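Local coordinates for protein type-2Aa cytolytic delta-endotoxin (Bacillus thuringiensis serovar kyushuensis, PDB 1CBY) that kills the larvae of dipteran insects by making pores in the epithelial cell membrane of the midgut, at residues Phe47-Pro51 / Gln52-Gln56; Val105-Ser108 / Val109-Gln113; Val195-Lys199 / Gln200-Phe204. All blocks are in the same frame, centred on the assembly; numbering follows the deposited sequence.

Contact 1: residues Phe47-Pro51 / Gln52-Gln56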
loop_
_atom_site.group_PDB
_atom_site.type_symbol
_atom_site.label_atom_id
_atom_site.label_comp_id
_atom_site.label_asym_id
_atom_site.label_seq_id
_atom_site.Cartn_x
_atom_site.Cartn_y
_atom_site.Cartn_z
ATOM N N PHE A 47 1.403 -6.477 5.551
ATOM C CA PHE A 47 1.046 -7.863 5.866
ATOM C C PHE A 47 1.117 -8.789 4.657
ATOM O O PHE A 47 0.435 -8.563 3.653
ATOM C CB PHE A 47 -0.391 -7.943 6.402
ATOM C CG PHE A 47 -0.546 -7.581 7.860
ATOM C CD1 PHE A 47 0.536 -7.165 8.623
ATOM C CD2 PHE A 47 -1.797 -7.663 8.468
ATOM C CE1 PHE A 47 0.374 -6.837 9.962
ATOM C CE2 PHE A 47 -1.968 -7.338 9.804
ATOM C CZ PHE A 47 -0.882 -6.924 10.552
ATOM N N TYR A 48 1.915 -9.845 4.770
ATOM C CA TYR A 48 2.036 -10.858 3.723
ATOM C C TYR A 48 1.714 -12.150 4.468
ATOM O O TYR A 48 2.612 -12.839 4.959
ATOM C CB TYR A 48 3.459 -10.904 3.151
ATOM C CG TYR A 48 3.615 -11.850 1.975
ATOM C CD1 TYR A 48 3.770 -13.222 2.171
ATOM C CD2 TYR A 48 3.595 -11.374 0.667
ATOM C CE1 TYR A 48 3.902 -14.097 1.097
ATOM C CE2 TYR A 48 3.725 -12.244 -0.418
ATOM C CZ TYR A 48 3.879 -13.604 -0.193
ATOM O OH TYR A 48 4.011 -14.471 -1.256
ATOM N N VAL A 49 0.426 -12.440 4.606
ATOM C CA VAL A 49 -0.025 -13.616 5.345
ATOM C C VAL A 49 -1.294 -14.195 4.721
ATOM O O VAL A 49 -1.822 -13.657 3.747
ATOM C CB VAL A 49 -0.355 -13.243 6.825
ATOM C CG1 VAL A 49 0.861 -12.635 7.526
ATOM C CG2 VAL A 49 -1.533 -12.268 6.876
ATOM N N GLN A 50 -1.784 -15.289 5.295
ATOM C CA GLN A 50 -3.010 -15.928 4.831
ATOM C C GLN A 50 -4.171 -15.408 5.686
ATOM O O GLN A 50 -3.985 -15.062 6.854
ATOM C CB GLN A 50 -2.884 -17.447 4.935
ATOM C CG GLN A 50 -1.884 -18.027 3.946
ATOM C CD GLN A 50 -1.663 -19.512 4.135
ATOM O OE1 GLN A 50 -0.529 -19.968 4.256
ATOM N NE2 GLN A 50 -2.744 -20.276 4.166
ATOM N N PRO A 51 -5.393 -15.374 5.127
ATOM C CA PRO A 51 -6.573 -14.889 5.847
ATOM C C PRO A 51 -6.723 -15.385 7.282
ATOM O O PRO A 51 -6.892 -14.585 8.201
ATOM C CB PRO A 51 -7.724 -15.368 4.966
ATOM C CG PRO A 51 -7.132 -15.298 3.588
ATOM C CD PRO A 51 -5.777 -15.924 3.813
ATOM N N GLN A 52 -6.629 -16.694 7.484
ATOM C CA GLN A 52 -6.781 -17.256 8.820
ATOM C C GLN A 52 -5.715 -16.843 9.831
ATOM O O GLN A 52 -5.831 -17.160 11.017
ATOM C CB GLN A 52 -6.889 -18.784 8.771
ATOM C CG GLN A 52 -5.688 -19.496 8.185
ATOM C CD GLN A 52 -5.818 -19.706 6.697
ATOM O OE1 GLN A 52 -5.554 -18.805 5.901
ATOM N NE2 GLN A 52 -6.239 -20.900 6.309
ATOM N N TYR A 53 -4.687 -16.136 9.377
ATOM C CA TYR A 53 -3.615 -15.696 10.266
ATOM C C TYR A 53 -3.551 -14.176 10.388
ATOM O O TYR A 53 -2.649 -13.626 11.029
ATOM C CB TYR A 53 -2.268 -16.252 9.791
ATOM C CG TYR A 53 -2.207 -17.761 9.788
ATOM C CD1 TYR A 53 -2.267 -18.479 10.981
ATOM C CD2 TYR A 53 -2.113 -18.471 8.594
ATOM C CE1 TYR A 53 -2.241 -19.865 10.988
ATOM C CE2 TYR A 53 -2.085 -19.861 8.587
ATOM C CZ TYR A 53 -2.148 -20.554 9.787
ATOM O OH TYR A 53 -2.113 -21.933 9.793
ATOM N N ILE A 54 -4.527 -13.499 9.793
ATOM C CA ILE A 54 -4.586 -12.044 9.839
ATOM C C ILE A 54 -4.801 -11.584 11.278
ATOM O O ILE A 54 -4.157 -10.641 11.737
ATOM C CB ILE A 54 -5.703 -11.495 8.907
ATOM C CG1 ILE A 54 -5.268 -11.639 7.441
ATOM C CG2 ILE A 54 -6.039 -10.045 9.252
ATOM C CD1 ILE A 54 -6.336 -11.294 6.425
ATOM N N ASN A 55 -5.660 -12.294 12.005
ATOM C CA ASN A 55 -5.957 -11.966 13.397
ATOM C C ASN A 55 -4.678 -12.015 14.225
ATOM O O ASN A 55 -4.403 -11.108 15.006
ATOM C CB ASN A 55 -6.978 -12.952 13.966
ATOM C CG ASN A 55 -7.741 -12.395 15.165
ATOM O OD1 ASN A 55 -8.774 -12.944 15.548
ATOM N ND2 ASN A 55 -7.252 -11.307 15.750
ATOM N N GLN A 56 -3.889 -13.067 14.036
ATOM C CA GLN A 56 -2.631 -13.231 14.757
ATOM C C GLN A 56 -1.678 -12.088 14.438
ATOM O O GLN A 56 -1.042 -11.526 15.332
ATOM C CB GLN A 56 -1.980 -14.566 14.388
ATOM C CG GLN A 56 -0.645 -14.827 15.069
ATOM C CD GLN A 56 -0.073 -16.190 14.726
ATOM O OE1 GLN A 56 -0.631 -16.926 13.910
ATOM N NE2 GLN A 56 1.044 -16.533 15.350
HETATM O O HOH W 1 -7.604 -14.350 10.938
#
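The ring of Tyr-53 meets Gln-50 at its edge. There, close to the ring plane, CD2 of Tyr-53 is 3.9 Å from CB of Gln-50. One face of the same ring carries CG of Gln-52, which sits 3.6 Å above the plane and is offset toward the rim. The two glutamine side chains run side by side and point the same way, with their amide planes 82° apart. Gln-52 has its CG wedged between backbone N and carbonyl carbon (chi1 61°), and a bend at chi2 turns the amide back over Gln-50 and Pro-51. OE1 of Gln-52 then lies 3.6 Å from CD of Pro-51. The ring of Phe-47 has the carbonyl O of Ile-54 at an oblique position, 4.4 Å from CE2. The backbone makes two overlapping type I beta turns that lead strand 44-48 into helix 54-63, with Tyr-53 at the N-cap. Tyr-53 N donates to Gln-50 O at 2.8 Å. Ile-54 N donates to Pro-51 O at 3.1 Å. A water donates a further bond to Pro-51 O and accepts one from Asn-55 N, so it bridges the turn to the first turn of the helix. On the buried side, CG2 of Val-49 packs on CG1 of Ile-54 at 3.8 Å. The sheet runs on across the dimer interface: Phe-47 and Tyr-48 pair in parallel with a strand of the second subunit. Pro-51 packs on Val-35 of that subunit, and Gln-52 touches Ser-228 of its own chain, the C-terminal processing stop.

Contact 2: residues Val105-Ser108 / Val109-Gln113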
loop_
_atom_site.group_PDB
_atom_site.type_symbol
_atom_site.label_atom_id
_atom_site.label_comp_id
_atom_site.label_asym_id
_atom_site.label_seq_id
_atom_site.Cartn_x
_atom_site.Cartn_y
_atom_site.Cartn_z
ATOM N N VAL A 105 24.779 10.253 0.311
ATOM C CA VAL A 105 24.401 9.151 -0.562
ATOM C C VAL A 105 23.219 9.472 -1.438
ATOM O O VAL A 105 22.438 10.385 -1.155
ATOM C CB VAL A 105 24.001 7.878 0.217
ATOM C CG1 VAL A 105 25.117 6.874 0.191
ATOM C CG2 VAL A 105 23.592 8.209 1.635
ATOM N N GLU A 106 23.113 8.707 -2.517
ATOM C CA GLU A 106 22.014 8.811 -3.459
ATOM C C GLU A 106 20.986 7.864 -2.853
ATOM O O GLU A 106 21.327 6.732 -2.493
ATOM C CB GLU A 106 22.454 8.305 -4.834
ATOM C CG GLU A 106 21.400 8.449 -5.919
ATOM C CD GLU A 106 21.891 7.994 -7.281
ATOM O OE1 GLU A 106 23.111 8.081 -7.541
ATOM O OE2 GLU A 106 21.055 7.555 -8.096
ATOM N N ILE A 107 19.750 8.324 -2.708
ATOM C CA ILE A 107 18.698 7.512 -2.108
ATOM C C ILE A 107 18.601 6.109 -2.706
ATOM O O ILE A 107 18.410 5.137 -1.971
ATOM C CB ILE A 107 17.329 8.234 -2.149
ATOM C CG1 ILE A 107 17.427 9.557 -1.374
ATOM C CG2 ILE A 107 16.238 7.352 -1.542
ATOM C CD1 ILE A 107 16.202 10.433 -1.476
ATOM N N SER A 108 18.783 5.991 -4.018
ATOM C CA SER A 108 18.721 4.682 -4.667
ATOM C C SER A 108 19.674 3.696 -3.994
ATOM O O SER A 108 19.265 2.627 -3.539
ATOM C CB SER A 108 19.074 4.801 -6.151
ATOM O OG SER A 108 20.366 5.358 -6.320
ATOM N N VAL A 109 20.932 4.097 -3.870
ATOM C CA VAL A 109 21.948 3.250 -3.263
ATOM C C VAL A 109 21.620 2.901 -1.820
ATOM O O VAL A 109 21.821 1.759 -1.391
ATOM C CB VAL A 109 23.338 3.915 -3.310
ATOM C CG1 VAL A 109 24.401 2.924 -2.871
ATOM C CG2 VAL A 109 23.635 4.428 -4.714
ATOM N N MET A 110 21.102 3.874 -1.075
ATOM C CA MET A 110 20.756 3.670 0.333
ATOM C C MET A 110 19.678 2.612 0.527
ATOM O O MET A 110 19.768 1.789 1.439
ATOM C CB MET A 110 20.333 4.990 0.980
ATOM C CG MET A 110 19.927 4.872 2.439
ATOM S SD MET A 110 19.895 6.476 3.257
ATOM C CE MET A 110 18.718 7.346 2.254
ATOM N N VAL A 111 18.676 2.611 -0.343
ATOM C CA VAL A 111 17.595 1.636 -0.250
ATOM C C VAL A 111 18.129 0.201 -0.329
ATOM O O VAL A 111 17.648 -0.693 0.377
ATOM C CB VAL A 111 16.548 1.871 -1.360
ATOM C CG1 VAL A 111 15.494 0.776 -1.346
ATOM C CG2 VAL A 111 15.896 3.219 -1.164
ATOM N N GLU A 112 19.135 -0.006 -1.177
ATOM C CA GLU A 112 19.751 -1.317 -1.355
ATOM C C GLU A 112 20.446 -1.779 -0.086
ATOM O O GLU A 112 20.302 -2.931 0.319
ATOM C CB GLU A 112 20.744 -1.292 -2.514
ATOM C CG GLU A 112 20.095 -1.110 -3.879
ATOM C CD GLU A 112 21.112 -1.000 -5.002
ATOM O OE1 GLU A 112 22.229 -0.488 -4.760
ATOM O OE2 GLU A 112 20.790 -1.422 -6.131
ATOM N N GLN A 113 21.199 -0.887 0.546
ATOM C CA GLN A 113 21.890 -1.232 1.781
ATOM C C GLN A 113 20.880 -1.672 2.833
ATOM O O GLN A 113 20.997 -2.760 3.399
ATOM C CB GLN A 113 22.681 -0.038 2.315
ATOM C CG GLN A 113 24.161 -0.309 2.543
ATOM C CD GLN A 113 24.441 -1.431 3.534
ATOM O OE1 GLN A 113 24.757 -1.184 4.696
ATOM N NE2 GLN A 113 24.365 -2.669 3.063
#
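Here strand 104-106 turns directly into helix 107-122, and Glu-106, at the N-cap, touches Val-109 one turn on. CB of Glu-106 lies 4.1 Å from CG2 of Val-109. The helix begins with two regular backbone bonds. Met-110 N donates to Glu-106 O at 3.2 Å. Val-111 N donates to Ile-107 O at 3.0 Å. A weak bond from Val-111 N to Ser-108 O accompanies the second of these. The carboxylate of Glu-106 stands at the end of an extended chain and accepts a weak bond from Ser-108 OG, 2.9 Å from OE2. Its place beside the start of the helix probably helps to stabilise its negative charge.

The apolar side is built in steps of three to five residues. CG1 of Ile-107 is 4.4 Å from CE of Met-110. That methyl comes round because the methionine chain, extended at first, bends at chi3 (59°). SD of the same side chain meets CG2 of Val-105. CG2 of Ile-107 lies 4.2 Å from CG2 of Val-111. Ile-107 and Met-110 both rest on Tyr-213 of strand 210-225 and on Phe-143. Val-111 instead reaches helix 129-141, at Ile-139. The result is the first turn of an amphipathic helix that follows directly on a strand and packs its apolar side against the sheet, as in an alpha/beta layered fold.

Contact 3: residues Val195-Lys199 / Gln200-Phe204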
loop_
_atom_site.group_PDB
_atom_site.type_symbol
_atom_site.label_atom_id
_atom_site.label_comp_id
_atom_site.label_asym_id
_atom_site.label_seq_id
_atom_site.Cartn_x
_atom_site.Cartn_y
_atom_site.Cartn_z
ATOM N N VAL A 195 18.607 14.650 7.777
ATOM C CA VAL A 195 19.127 15.075 6.478
ATOM C C VAL A 195 19.659 16.503 6.549
ATOM O O VAL A 195 19.062 17.365 7.194
ATOM C CB VAL A 195 18.036 15.043 5.382
ATOM C CG1 VAL A 195 18.679 15.033 4.009
ATOM C CG2 VAL A 195 17.131 13.846 5.553
ATOM N N ASP A 196 20.744 16.768 5.832
ATOM C CA ASP A 196 21.350 18.093 5.821
ATOM C C ASP A 196 20.642 19.104 4.915
ATOM O O ASP A 196 21.295 19.942 4.298
ATOM C CB ASP A 196 22.835 17.997 5.438
ATOM C CG ASP A 196 23.050 17.570 3.989
ATOM O OD1 ASP A 196 22.248 16.765 3.466
ATOM O OD2 ASP A 196 24.031 18.037 3.373
ATOM N N VAL A 197 19.320 19.020 4.814
ATOM C CA VAL A 197 18.568 19.960 3.980
ATOM C C VAL A 197 17.257 20.375 4.640
ATOM O O VAL A 197 16.903 19.870 5.706
ATOM C CB VAL A 197 18.280 19.414 2.543
ATOM C CG1 VAL A 197 19.569 19.239 1.763
ATOM C CG2 VAL A 197 17.523 18.112 2.604
ATOM N N GLU A 198 16.563 21.318 4.012
ATOM C CA GLU A 198 15.295 21.820 4.523
ATOM C C GLU A 198 14.110 20.998 4.031
ATOM O O GLU A 198 14.051 20.606 2.863
ATOM C CB GLU A 198 15.114 23.299 4.148
ATOM C CG GLU A 198 15.185 23.590 2.651
ATOM C CD GLU A 198 15.081 25.069 2.332
ATOM O OE1 GLU A 198 15.907 25.848 2.853
ATOM O OE2 GLU A 198 14.183 25.454 1.553
ATOM N N LYS A 199 13.138 20.804 4.916
ATOM C CA LYS A 199 11.933 20.029 4.634
ATOM C C LYS A 199 11.263 20.247 3.273
ATOM O O LYS A 199 10.785 19.291 2.670
ATOM C CB LYS A 199 10.919 20.206 5.773
ATOM C CG LYS A 199 9.605 19.469 5.565
ATOM C CD LYS A 199 8.744 19.471 6.812
ATOM C CE LYS A 199 7.271 19.473 6.435
ATOM N NZ LYS A 199 6.363 19.243 7.592
ATOM N N GLN A 200 11.216 21.483 2.783
ATOM C CA GLN A 200 10.589 21.735 1.483
ATOM C C GLN A 200 11.284 20.984 0.360
ATOM O O GLN A 200 10.652 20.617 -0.629
ATOM C CB GLN A 200 10.541 23.229 1.159
ATOM C CG GLN A 200 9.265 23.920 1.613
ATOM C CD GLN A 200 8.014 23.372 0.937
ATOM O OE1 GLN A 200 7.769 23.617 -0.247
ATOM N NE2 GLN A 200 7.206 22.647 1.696
ATOM N N LYS A 201 12.590 20.780 0.504
ATOM C CA LYS A 201 13.362 20.046 -0.492
ATOM C C LYS A 201 13.189 18.542 -0.268
ATOM O O LYS A 201 12.931 17.790 -1.210
ATOM C CB LYS A 201 14.835 20.455 -0.440
ATOM C CG LYS A 201 15.063 21.880 -0.924
ATOM C CD LYS A 201 16.531 22.204 -1.117
ATOM C CE LYS A 201 16.687 23.578 -1.754
ATOM N NZ LYS A 201 18.112 23.941 -2.001
ATOM N N VAL A 202 13.263 18.124 0.993
ATOM C CA VAL A 202 13.096 16.721 1.362
ATOM C C VAL A 202 11.751 16.169 0.877
ATOM O O VAL A 202 11.685 15.068 0.325
ATOM C CB VAL A 202 13.199 16.527 2.895
ATOM C CG1 VAL A 202 12.860 15.103 3.277
ATOM C CG2 VAL A 202 14.591 16.850 3.367
ATOM N N LEU A 203 10.691 16.951 1.043
ATOM C CA LEU A 203 9.350 16.534 0.634
ATOM C C LEU A 203 9.247 16.128 -0.834
ATOM O O LEU A 203 8.385 15.322 -1.198
ATOM C CB LEU A 203 8.331 17.644 0.919
ATOM C CG LEU A 203 8.000 18.006 2.368
ATOM C CD1 LEU A 203 7.014 19.170 2.377
ATOM C CD2 LEU A 203 7.417 16.807 3.099
ATOM N N PHE A 204 10.109 16.692 -1.675
ATOM C CA PHE A 204 10.084 16.385 -3.099
ATOM C C PHE A 204 11.307 15.627 -3.606
ATOM O O PHE A 204 11.663 15.704 -4.782
ATOM C CB PHE A 204 9.827 17.656 -3.906
ATOM C CG PHE A 204 8.484 18.264 -3.637
ATOM C CD1 PHE A 204 7.359 17.821 -4.323
ATOM C CD2 PHE A 204 8.330 19.234 -2.650
ATOM C CE1 PHE A 204 6.097 18.327 -4.027
ATOM C CE2 PHE A 204 7.075 19.747 -2.347
ATOM C CZ PHE A 204 5.955 19.292 -3.036
#
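Val-197 and Val-202 form the close part of this contact, and Glu-198 and Lys-201 its looser outer side. CG2 of Val-197 meets CG2 of Val-202. The Val-202 methyl is anti to its own carbonyl carbon, which aims it back at the residues before the helix. The same methyl reaches CB of Val-195 at 4.4 Å. A second packed pair is four residues apart in the chain. Lys-199 and Leu-203 cross obliquely, with CG of Lys-199 3.9 Å from CG of Leu-203. Farther out, CE of Lys-199 runs by CD1 of Leu-203 at 4.1 Å. The aliphatic part of the lysine thus packs on the leucine, while its amino end makes a cation-pi contact with Trp-157.

The backbone ties these side chains together. Glu-198, at the N-cap, offers one carbonyl O to two donors. Lys-201 N reaches it at 2.8 Å and Val-202 N at 3.2 Å, from opposite faces of its plane. Leu-203 N donates to Lys-199 O at 2.9 Å.

The outer side is more open. CG of Glu-198 is 4.0 Å from CG of Lys-201, but the charged ends stay apart: OE2 of Glu-198 is 5.5 Å from NZ of Lys-201. Any attraction between them is therefore probably weak. Gln-200 and Lys-201 are exposed.

The short helix that begins at Lys-199 follows the end of strand 183-195. Val-195 still belongs to the sheet, where it packs on Ala-211 and Tyr-213 of strand 210-225. Val-202 rests on Thr-165 of strand 165-175 and on Leu-146, and Val-197 touches Phe-205.

Overall arrangement
All three contacts lie where a strand passes into a helix, and each is part buried. Contacts 2 and 3 are on the same side of the chain's centre, with nearest atoms about 7 Å apart; both pack on Tyr-213 of strand 210-225 and on Phe-205. Contact 1 is on the opposite side, its centre about 31 Å from that of contact 2. It lies against the second subunit, which does not touch contact 2, and its chemistry includes paired turns, glutamine amides and a bridging water. Contact 2 joins sheet and helix layer through apolar side chains. Contact 3 combines a valine cluster with an exposed charged side.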